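Local coordinates for protein syndapin (PDB 3I2W) that probably senses or shapes membranes during endocytosis, binding phospholipids through this dimeric F-BAR domain and recruiting partners such as dynamin through an SH3 domain elsewhere in the full-length protein, at residues Ser3-Gly8 against Asp210-Phe215; Asn92-Gln97 against Lys230-Asn235; Lys149-Ala154 against Gln180-Gln185. All blocks are in the same frame, centred on the assembly; numbering follows the deposited sequence.

Interaction 1: Ser3-Gly8 against Asp210-Phe215; sequences SFWEPG and DMTSVF
Phe4 and Trp5 pack against Met211, Thr212 and Phe215, fastening the N-terminal loop of the F-BAR domain to the flank of the long helix 169-240. They are the two middle residues of a type I turn, Ser3 to Glu6, and both side chains reach the helix from it; Ser3 OG also accepts from Trp5 N, an ST turn. Phe4 lies across the indole, its CD2 3.5 Å above the indole plane. The six-membered end of Trp5 points at the helix: CZ3 meets Met211 CB at 3.6 Å, while CH2 brings its edge to Thr212 OG1 at 4.2 Å. The hydrogen bond of that hydroxyl goes to Ile208 O, and against the ring it packs. Phe4 reaches farther along the helix, its CE1 4.3 Å from Phe215 CD1, and the two rings sit obliquely, planes 60° apart. Met211, modelled as selenomethionine, suits the place between because it is flexible: bends at chi2 and chi3 lead its chain from the loop toward Phe123 and Ala126 of helix 114-159, while its CB stays against the indole. At the other end of that ring, Trp5 NE1 donates to Ile277 O of the second subunit.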
loop_
_atom_site.group_PDB
_atom_site.type_symbol
_atom_site.label_atom_id
_atom_site.label_comp_id
_atom_site.label_asym_id
_atom_site.label_seq_id
_atom_site.Cartn_x
_atom_site.Cartn_y
_atom_site.Cartn_z
ATOM N N SER B 3 34.084 -29.152 6.019
ATOM C CA SER B 3 33.271 -30.265 6.491
ATOM C C SER B 3 32.786 -30.102 7.903
ATOM O O SER B 3 33.553 -29.902 8.836
ATOM C CB SER B 3 34.037 -31.608 6.392
ATOM O OG SER B 3 33.358 -32.767 6.963
ATOM N N PHE B 4 31.496 -30.290 8.070
ATOM C CA PHE B 4 30.896 -30.442 9.396
ATOM C C PHE B 4 31.737 -31.246 10.414
ATOM O O PHE B 4 31.807 -30.936 11.599
ATOM C CB PHE B 4 29.509 -31.083 9.252
ATOM C CG PHE B 4 28.895 -31.455 10.565
ATOM C CD1 PHE B 4 28.338 -30.488 11.380
ATOM C CD2 PHE B 4 28.920 -32.776 11.011
ATOM C CE1 PHE B 4 27.783 -30.856 12.575
ATOM C CE2 PHE B 4 28.390 -33.120 12.187
ATOM C CZ PHE B 4 27.804 -32.171 12.976
ATOM N N TRP B 5 32.338 -32.312 9.936
ATOM C CA TRP B 5 33.033 -33.251 10.797
ATOM C C TRP B 5 34.357 -32.785 11.441
ATOM O O TRP B 5 34.773 -33.322 12.458
ATOM C CB TRP B 5 33.169 -34.526 10.021
ATOM C CG TRP B 5 31.831 -35.119 9.828
ATOM C CD1 TRP B 5 31.119 -35.198 8.678
ATOM C CD2 TRP B 5 31.015 -35.697 10.848
ATOM N NE1 TRP B 5 29.925 -35.829 8.905
ATOM C CE2 TRP B 5 29.852 -36.168 10.228
ATOM C CE3 TRP B 5 31.194 -35.921 12.226
ATOM C CZ2 TRP B 5 28.851 -36.809 10.929
ATOM C CZ3 TRP B 5 30.205 -36.570 12.927
ATOM C CH2 TRP B 5 29.039 -36.994 12.288
ATOM N N GLU B 6 34.938 -31.757 10.830
ATOM C CA GLU B 6 36.058 -30.936 11.272
ATOM C C GLU B 6 35.840 -30.154 12.586
ATOM O O GLU B 6 34.781 -29.639 12.830
ATOM C CB GLU B 6 36.218 -29.921 10.158
ATOM C CG GLU B 6 37.608 -29.698 9.613
ATOM C CD GLU B 6 38.273 -30.957 9.134
ATOM O OE1 GLU B 6 37.669 -31.723 8.323
ATOM O OE2 GLU B 6 39.428 -31.164 9.580
ATOM N N PRO B 7 36.863 -30.040 13.432
ATOM C CA PRO B 7 36.606 -29.429 14.760
ATOM C C PRO B 7 36.074 -28.008 14.675
ATOM O O PRO B 7 36.516 -27.211 13.831
ATOM C CB PRO B 7 37.991 -29.404 15.442
ATOM C CG PRO B 7 38.791 -30.384 14.732
ATOM C CD PRO B 7 38.267 -30.452 13.281
ATOM N N GLY B 8 35.127 -27.692 15.538
ATOM C CA GLY B 8 34.521 -26.367 15.549
ATOM C C GLY B 8 33.458 -26.104 14.493
ATOM O O GLY B 8 32.715 -25.159 14.591
ATOM N N ASP B 210 27.617 -39.694 18.507
ATOM C CA ASP B 210 27.518 -38.482 19.303
ATOM C C ASP B 210 27.150 -37.208 18.522
ATOM O O ASP B 210 26.142 -36.555 18.812
ATOM C CB ASP B 210 28.794 -38.295 20.103
ATOM C CG ASP B 210 28.970 -39.373 21.161
ATOM O OD1 ASP B 210 28.026 -40.170 21.314
ATOM O OD2 ASP B 210 30.028 -39.408 21.846
HETATM N N MSE B 211 27.938 -36.837 17.532
HETATM C CA MSE B 211 27.548 -35.671 16.860
HETATM C C MSE B 211 26.107 -35.835 16.221
HETATM O O MSE B 211 25.301 -34.902 16.253
HETATM C CB MSE B 211 28.644 -35.213 15.901
HETATM C CG MSE B 211 30.001 -34.860 16.529
HETATM SE SE MSE B 211 30.233 -33.224 17.257
HETATM C CE MSE B 211 30.128 -33.729 18.846
ATOM N N THR B 212 25.739 -37.014 15.712
ATOM C CA THR B 212 24.461 -37.185 15.022
ATOM C C THR B 212 23.308 -36.887 15.948
ATOM O O THR B 212 22.253 -36.407 15.582
ATOM C CB THR B 212 24.397 -38.562 14.527
ATOM O OG1 THR B 212 25.541 -38.750 13.688
ATOM C CG2 THR B 212 23.192 -38.807 13.647
ATOM N N SER B 213 23.562 -37.092 17.201
ATOM C CA SER B 213 22.531 -37.107 18.128
ATOM C C SER B 213 22.273 -35.674 18.489
ATOM O O SER B 213 21.133 -35.281 18.668
ATOM C CB SER B 213 23.031 -37.907 19.292
ATOM O OG SER B 213 22.158 -37.736 20.346
ATOM N N VAL B 214 23.345 -34.896 18.607
ATOM C CA VAL B 214 23.275 -33.453 18.926
ATOM C C VAL B 214 22.717 -32.709 17.740
ATOM O O VAL B 214 21.923 -31.816 17.919
ATOM C CB VAL B 214 24.641 -32.866 19.254
ATOM C CG1 VAL B 214 24.542 -31.406 19.469
ATOM C CG2 VAL B 214 25.139 -33.461 20.508
ATOM N N PHE B 215 23.112 -33.106 16.535
ATOM C CA PHE B 215 22.691 -32.448 15.333
ATOM C C PHE B 215 21.209 -32.578 15.165
ATOM O O PHE B 215 20.551 -31.673 14.699
ATOM C CB PHE B 215 23.328 -33.121 14.153
ATOM C CG PHE B 215 22.993 -32.489 12.835
ATOM C CD1 PHE B 215 23.483 -31.232 12.504
ATOM C CD2 PHE B 215 22.239 -33.166 11.904
ATOM C CE1 PHE B 215 23.191 -30.654 11.288
ATOM C CE2 PHE B 215 21.981 -32.617 10.646
ATOM C CZ PHE B 215 22.434 -31.365 10.344
#

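Interaction 2: Asn92-Gln97 against Lys230-Asn235; sequences NDVNSQ and KEILFN
Val94 and Gln97 face Ile232 and Asn235 across two antiparallel helices; the axes of these segments come within 10.0 Å at an angle of 159°. The CA atoms of Val94 and Asn235 are 6.7 Å apart. Val94 points one methyl at each partner: CG1, anti to the backbone N (chi1 -175°), meets Ile232 CG2 at 3.8 Å, and CG2 lies against Asn235 CB. A beta-branched residue suits this position because it offers two methyls close to the backbone; helix 11-58 adds Ile31 beside it. This is the antiparallel helix bundle of the F-BAR domain, with helix 63-105 set against helix 169-240, and here its partly buried seam turns from apolar to polar. Gln97, at the more open margin, is long enough to bridge the helices. Its NE2 donates to Asn235 OD1 at 3.0 Å in a straight bond that lies in the Gln97 amide plane, and the two amides are nearly coplanar although the side chains cross at about a right angle. The same nitrogen also donates to Asp93 O, one turn back, from above that carbonyl's plane. Two bonds from one nitrogen probably limit the amide's rotation, and Ile232 CD1 packs beside it, 3.6 Å from Gln97 NE2.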
loop_
_atom_site.group_PDB
_atom_site.type_symbol
_atom_site.label_atom_id
_atom_site.label_comp_id
_atom_site.label_asym_id
_atom_site.label_seq_id
_atom_site.Cartn_x
_atom_site.Cartn_y
_atom_site.Cartn_z
ATOM N N ASN B 92 -2.436 -7.765 15.205
ATOM C CA ASN B 92 -2.814 -8.377 16.473
ATOM C C ASN B 92 -3.189 -9.798 16.316
ATOM O O ASN B 92 -3.208 -10.476 17.296
ATOM C CB ASN B 92 -3.966 -7.682 17.201
ATOM C CG ASN B 92 -3.947 -6.158 17.070
ATOM O OD1 ASN B 92 -2.927 -5.536 17.269
ATOM N ND2 ASN B 92 -5.097 -5.566 16.738
ATOM N N ASP B 93 -3.559 -10.256 15.124
ATOM C CA ASP B 93 -3.606 -11.696 14.902
ATOM C C ASP B 93 -2.161 -12.200 14.626
ATOM O O ASP B 93 -1.684 -13.140 15.273
ATOM C CB ASP B 93 -4.574 -12.123 13.776
ATOM C CG ASP B 93 -6.105 -11.894 14.117
ATOM O OD1 ASP B 93 -6.492 -11.713 15.315
ATOM O OD2 ASP B 93 -6.934 -11.921 13.144
ATOM N N VAL B 94 -1.450 -11.580 13.696
ATOM C CA VAL B 94 -0.265 -12.219 13.207
ATOM C C VAL B 94 0.981 -11.793 13.967
ATOM O O VAL B 94 1.670 -12.620 14.538
ATOM C CB VAL B 94 -0.126 -12.015 11.713
ATOM C CG1 VAL B 94 1.049 -12.800 11.186
ATOM C CG2 VAL B 94 -1.390 -12.482 11.026
ATOM N N ASN B 95 1.284 -10.508 14.017
ATOM C CA ASN B 95 2.531 -10.176 14.631
ATOM C C ASN B 95 2.654 -10.665 16.084
ATOM O O ASN B 95 3.659 -11.170 16.431
ATOM C CB ASN B 95 2.939 -8.718 14.406
ATOM C CG ASN B 95 3.947 -8.572 13.288
ATOM O OD1 ASN B 95 4.362 -9.554 12.686
ATOM N ND2 ASN B 95 4.301 -7.346 12.954
ATOM N N SER B 96 1.624 -10.529 16.902
ATOM C CA SER B 96 1.628 -10.962 18.309
ATOM C C SER B 96 1.931 -12.448 18.445
ATOM O O SER B 96 2.583 -12.880 19.417
ATOM C CB SER B 96 0.240 -10.782 18.885
ATOM O OG SER B 96 -0.636 -11.560 18.060
ATOM N N GLN B 97 1.439 -13.240 17.498
ATOM C CA GLN B 97 1.713 -14.648 17.558
ATOM C C GLN B 97 3.206 -14.843 17.478
ATOM O O GLN B 97 3.757 -15.537 18.260
ATOM C CB GLN B 97 1.105 -15.335 16.385
ATOM C CG GLN B 97 -0.242 -15.881 16.592
ATOM C CD GLN B 97 -0.632 -16.743 15.395
ATOM O OE1 GLN B 97 -0.530 -17.960 15.479
ATOM N NE2 GLN B 97 -1.003 -16.127 14.266
ATOM N N LYS B 230 5.678 -21.434 8.191
ATOM C CA LYS B 230 4.749 -21.772 7.133
ATOM C C LYS B 230 3.295 -21.362 7.508
ATOM O O LYS B 230 2.527 -20.867 6.663
ATOM C CB LYS B 230 4.849 -23.243 6.796
ATOM C CG LYS B 230 4.325 -23.514 5.430
ATOM C CD LYS B 230 3.779 -24.925 5.328
ATOM C CE LYS B 230 3.255 -25.186 3.918
ATOM N NZ LYS B 230 3.993 -26.217 3.191
ATOM N N GLU B 231 2.946 -21.516 8.784
ATOM C CA GLU B 231 1.616 -21.280 9.199
ATOM C C GLU B 231 1.282 -19.827 9.206
ATOM O O GLU B 231 0.184 -19.445 8.834
ATOM C CB GLU B 231 1.412 -21.798 10.630
ATOM C CG GLU B 231 1.385 -23.391 10.741
ATOM C CD GLU B 231 0.719 -24.061 9.426
ATOM O OE1 GLU B 231 -0.537 -23.707 9.194
ATOM O OE2 GLU B 231 1.463 -24.890 8.659
ATOM N N ILE B 232 2.201 -19.034 9.735
ATOM C CA ILE B 232 2.070 -17.600 9.862
ATOM C C ILE B 232 1.965 -17.036 8.447
ATOM O O ILE B 232 1.064 -16.281 8.148
ATOM C CB ILE B 232 3.308 -17.050 10.550
ATOM C CG1 ILE B 232 3.308 -17.375 12.027
ATOM C CG2 ILE B 232 3.487 -15.597 10.318
ATOM C CD1 ILE B 232 2.196 -16.797 12.760
ATOM N N LEU B 233 2.851 -17.441 7.555
ATOM C CA LEU B 233 2.626 -17.103 6.180
ATOM C C LEU B 233 1.176 -17.327 5.693
ATOM O O LEU B 233 0.617 -16.419 5.102
ATOM C CB LEU B 233 3.659 -17.736 5.258
ATOM C CG LEU B 233 5.068 -17.167 5.388
ATOM C CD1 LEU B 233 5.952 -17.681 4.313
ATOM C CD2 LEU B 233 5.051 -15.686 5.324
ATOM N N PHE B 234 0.553 -18.470 5.930
ATOM C CA PHE B 234 -0.871 -18.624 5.612
ATOM C C PHE B 234 -1.725 -17.646 6.384
ATOM O O PHE B 234 -2.708 -17.102 5.861
ATOM C CB PHE B 234 -1.390 -20.004 5.978
ATOM C CG PHE B 234 -1.002 -21.117 5.004
ATOM C CD1 PHE B 234 -1.341 -21.065 3.667
ATOM C CD2 PHE B 234 -0.362 -22.245 5.456
ATOM C CE1 PHE B 234 -1.011 -22.093 2.790
ATOM C CE2 PHE B 234 -0.040 -23.285 4.571
ATOM C CZ PHE B 234 -0.364 -23.197 3.244
ATOM N N ASN B 235 -1.394 -17.411 7.638
ATOM C CA ASN B 235 -2.184 -16.501 8.414
ATOM C C ASN B 235 -2.103 -15.128 7.776
ATOM O O ASN B 235 -3.092 -14.448 7.700
ATOM C CB ASN B 235 -1.659 -16.437 9.826
ATOM C CG ASN B 235 -2.007 -17.670 10.648
ATOM O OD1 ASN B 235 -1.633 -17.769 11.796
ATOM N ND2 ASN B 235 -2.705 -18.591 10.076
#

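Interaction 3: Lys149-Ala154 against Gln180-Gln185; sequences KTERSA and QKTKDQ
Glu151 leans across Thr182 and on to Lys183, which makes it the main bridge between two helices that lie close here. The CA atoms of Glu151 and Thr182 are 5.2 Å apart, and such closeness suits small or slender side chains on the facing surfaces. Glu151 sends CG anti to its backbone nitrogen (chi1 -154°) and then bends at chi2; its CG comes to 3.5 Å from Thr182 OG1 and its carboxylate crosses the Lys183 chain obliquely. Thr182 holds its hydroxyl in the crowded position between backbone nitrogen and carbonyl (chi1 60°), where OG1 is bonded back to Val179 O and Arg178 O. That leaves the methyl to meet a like group, Thr150 CG2 and Thr182 CG2 being 3.9 Å apart. Ala154, with nothing beyond CB, fits against the same hydroxyl. The pair belongs to the slender arm of the F-BAR domain, where helices 114-159 and 169-240 run antiparallel (156° between these segments) near the loop that joins them. Lys183 bends at chi3 and brings its aliphatic chain to the carboxylate: Glu151 OE2 lies 3.3 Å from Lys183 CB, and 4.2 Å from Lys183 NZ, beyond salt-bridge range, though the opposite charges probably still attract. An alanine in place of Glu151 would probably open a gap beside Thr182 and leave the Lys183 ammonium without its nearby negative charge. On the 149-154 helix, Ser153 OG donates to Thr150 O in the carbonyl plane, on a lone pair; Ser153 N donates to the same oxygen.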
loop_
_atom_site.group_PDB
_atom_site.type_symbol
_atom_site.label_atom_id
_atom_site.label_comp_id
_atom_site.label_asym_id
_atom_site.label_seq_id
_atom_site.Cartn_x
_atom_site.Cartn_y
_atom_site.Cartn_z
ATOM N N LYS B 149 63.108 -35.609 8.828
ATOM C CA LYS B 149 63.951 -34.538 8.388
ATOM C C LYS B 149 65.291 -34.599 9.092
ATOM O O LYS B 149 66.306 -34.582 8.422
ATOM C CB LYS B 149 63.279 -33.186 8.619
ATOM C CG LYS B 149 63.695 -32.111 7.591
ATOM C CD LYS B 149 63.191 -30.701 7.955
ATOM C CE LYS B 149 63.969 -30.110 9.141
ATOM N NZ LYS B 149 63.943 -28.612 9.133
ATOM N N THR B 150 65.307 -34.671 10.419
ATOM C CA THR B 150 66.578 -34.763 11.130
ATOM C C THR B 150 67.433 -35.858 10.472
ATOM O O THR B 150 68.448 -35.584 9.815
ATOM C CB THR B 150 66.431 -35.071 12.648
ATOM O OG1 THR B 150 65.360 -34.317 13.200
ATOM C CG2 THR B 150 67.700 -34.693 13.399
ATOM N N GLU B 151 66.991 -37.095 10.619
ATOM C CA GLU B 151 67.692 -38.237 10.093
ATOM C C GLU B 151 68.258 -38.091 8.684
ATOM O O GLU B 151 69.223 -38.748 8.360
ATOM C CB GLU B 151 66.766 -39.439 10.164
ATOM C CG GLU B 151 67.451 -40.777 10.248
ATOM C CD GLU B 151 67.299 -41.567 8.977
ATOM O OE1 GLU B 151 67.714 -41.062 7.902
ATOM O OE2 GLU B 151 66.752 -42.694 9.065
ATOM N N ARG B 152 67.684 -37.251 7.839
ATOM C CA ARG B 152 68.181 -37.134 6.462
ATOM C C ARG B 152 69.346 -36.145 6.372
ATOM O O ARG B 152 70.160 -36.211 5.462
ATOM C CB ARG B 152 67.046 -36.757 5.504
ATOM C CG ARG B 152 66.011 -37.887 5.292
ATOM C CD ARG B 152 64.863 -37.474 4.334
ATOM N NE ARG B 152 65.317 -37.223 2.950
ATOM C CZ ARG B 152 64.651 -36.528 2.013
ATOM N NH1 ARG B 152 63.461 -35.975 2.258
ATOM N NH2 ARG B 152 65.185 -36.382 0.801
ATOM N N SER B 153 69.415 -35.237 7.337
ATOM C CA SER B 153 70.433 -34.204 7.373
ATOM C C SER B 153 71.529 -34.629 8.335
ATOM O O SER B 153 72.554 -33.954 8.462
ATOM C CB SER B 153 69.828 -32.902 7.867
ATOM O OG SER B 153 69.554 -33.016 9.243
ATOM N N ALA B 154 71.294 -35.736 9.028
ATOM C CA ALA B 154 72.255 -36.261 9.963
ATOM C C ALA B 154 73.085 -37.267 9.214
ATOM O O ALA B 154 74.291 -37.380 9.446
ATOM C CB ALA B 154 71.557 -36.909 11.154
ATOM N N GLN B 180 72.456 -43.079 14.055
ATOM C CA GLN B 180 71.796 -44.236 14.624
ATOM C C GLN B 180 70.667 -43.861 15.628
ATOM O O GLN B 180 69.699 -44.606 15.777
ATOM C CB GLN B 180 72.882 -45.117 15.273
ATOM C CG GLN B 180 72.405 -46.423 15.918
ATOM C CD GLN B 180 71.859 -47.431 14.895
ATOM O OE1 GLN B 180 71.820 -47.158 13.677
ATOM N NE2 GLN B 180 71.434 -48.606 15.387
ATOM N N LYS B 181 70.811 -42.716 16.303
ATOM C CA LYS B 181 69.896 -42.254 17.349
ATOM C C LYS B 181 68.723 -41.573 16.677
ATOM O O LYS B 181 67.617 -41.533 17.204
ATOM C CB LYS B 181 70.577 -41.216 18.267
ATOM C CG LYS B 181 70.286 -41.297 19.817
ATOM C CD LYS B 181 68.788 -41.552 20.267
ATOM C CE LYS B 181 67.889 -40.278 20.291
ATOM N NZ LYS B 181 68.293 -39.239 21.313
ATOM N N THR B 182 68.978 -40.996 15.521
ATOM C CA THR B 182 67.932 -40.318 14.843
ATOM C C THR B 182 67.169 -41.316 14.007
ATOM O O THR B 182 66.039 -41.050 13.641
ATOM C CB THR B 182 68.429 -39.174 13.973
ATOM O OG1 THR B 182 69.328 -39.687 12.994
ATOM C CG2 THR B 182 69.082 -38.051 14.810
ATOM N N LYS B 183 67.739 -42.462 13.680
ATOM C CA LYS B 183 66.902 -43.430 13.015
ATOM C C LYS B 183 66.165 -44.350 13.976
ATOM O O LYS B 183 65.232 -45.026 13.583
ATOM C CB LYS B 183 67.620 -44.163 11.905
ATOM C CG LYS B 183 68.907 -44.820 12.268
ATOM C CD LYS B 183 69.674 -45.211 10.986
ATOM C CE LYS B 183 69.696 -44.071 9.975
ATOM N NZ LYS B 183 70.628 -44.344 8.849
ATOM N N ASP B 184 66.573 -44.357 15.241
ATOM C CA ASP B 184 65.688 -44.809 16.308
ATOM C C ASP B 184 64.468 -43.908 16.304
ATOM O O ASP B 184 63.363 -44.390 16.504
ATOM C CB ASP B 184 66.313 -44.652 17.688
ATOM C CG ASP B 184 67.524 -45.512 17.891
ATOM O OD1 ASP B 184 67.604 -46.602 17.269
ATOM O OD2 ASP B 184 68.399 -45.105 18.704
ATOM N N GLN B 185 64.696 -42.602 16.115
ATOM C CA GLN B 185 63.646 -41.592 16.126
ATOM C C GLN B 185 62.626 -41.791 15.000
ATOM O O GLN B 185 61.453 -41.910 15.272
ATOM C CB GLN B 185 64.236 -40.172 16.118
ATOM C CG GLN B 185 64.625 -39.653 17.475
ATOM C CD GLN B 185 63.639 -40.078 18.535
ATOM O OE1 GLN B 185 63.661 -41.224 18.995
ATOM N NE2 GLN B 185 62.750 -39.162 18.926
#

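How the interactions relate
All three contacts use helix 169-240. Interaction 1 lies between the others, its centre about 34 Å from that of interaction 2 and about 39 Å from that of interaction 3; those two centres are about 72 Å apart, so the three lie almost in line. Along the chain 3-8, 92-97 and 149-154 come first, then 180-185, 210-215 and 230-235 in turn along helix 169-240; interaction 3 is nested inside the loops closed by the other two, whose segments alternate. Helix 169-240 thus meets helix 114-159 in the arm, the N-terminal loop farther along, and helix 63-105 in the bundle. The second subunit touches all three regions, consistent with an extended homodimer.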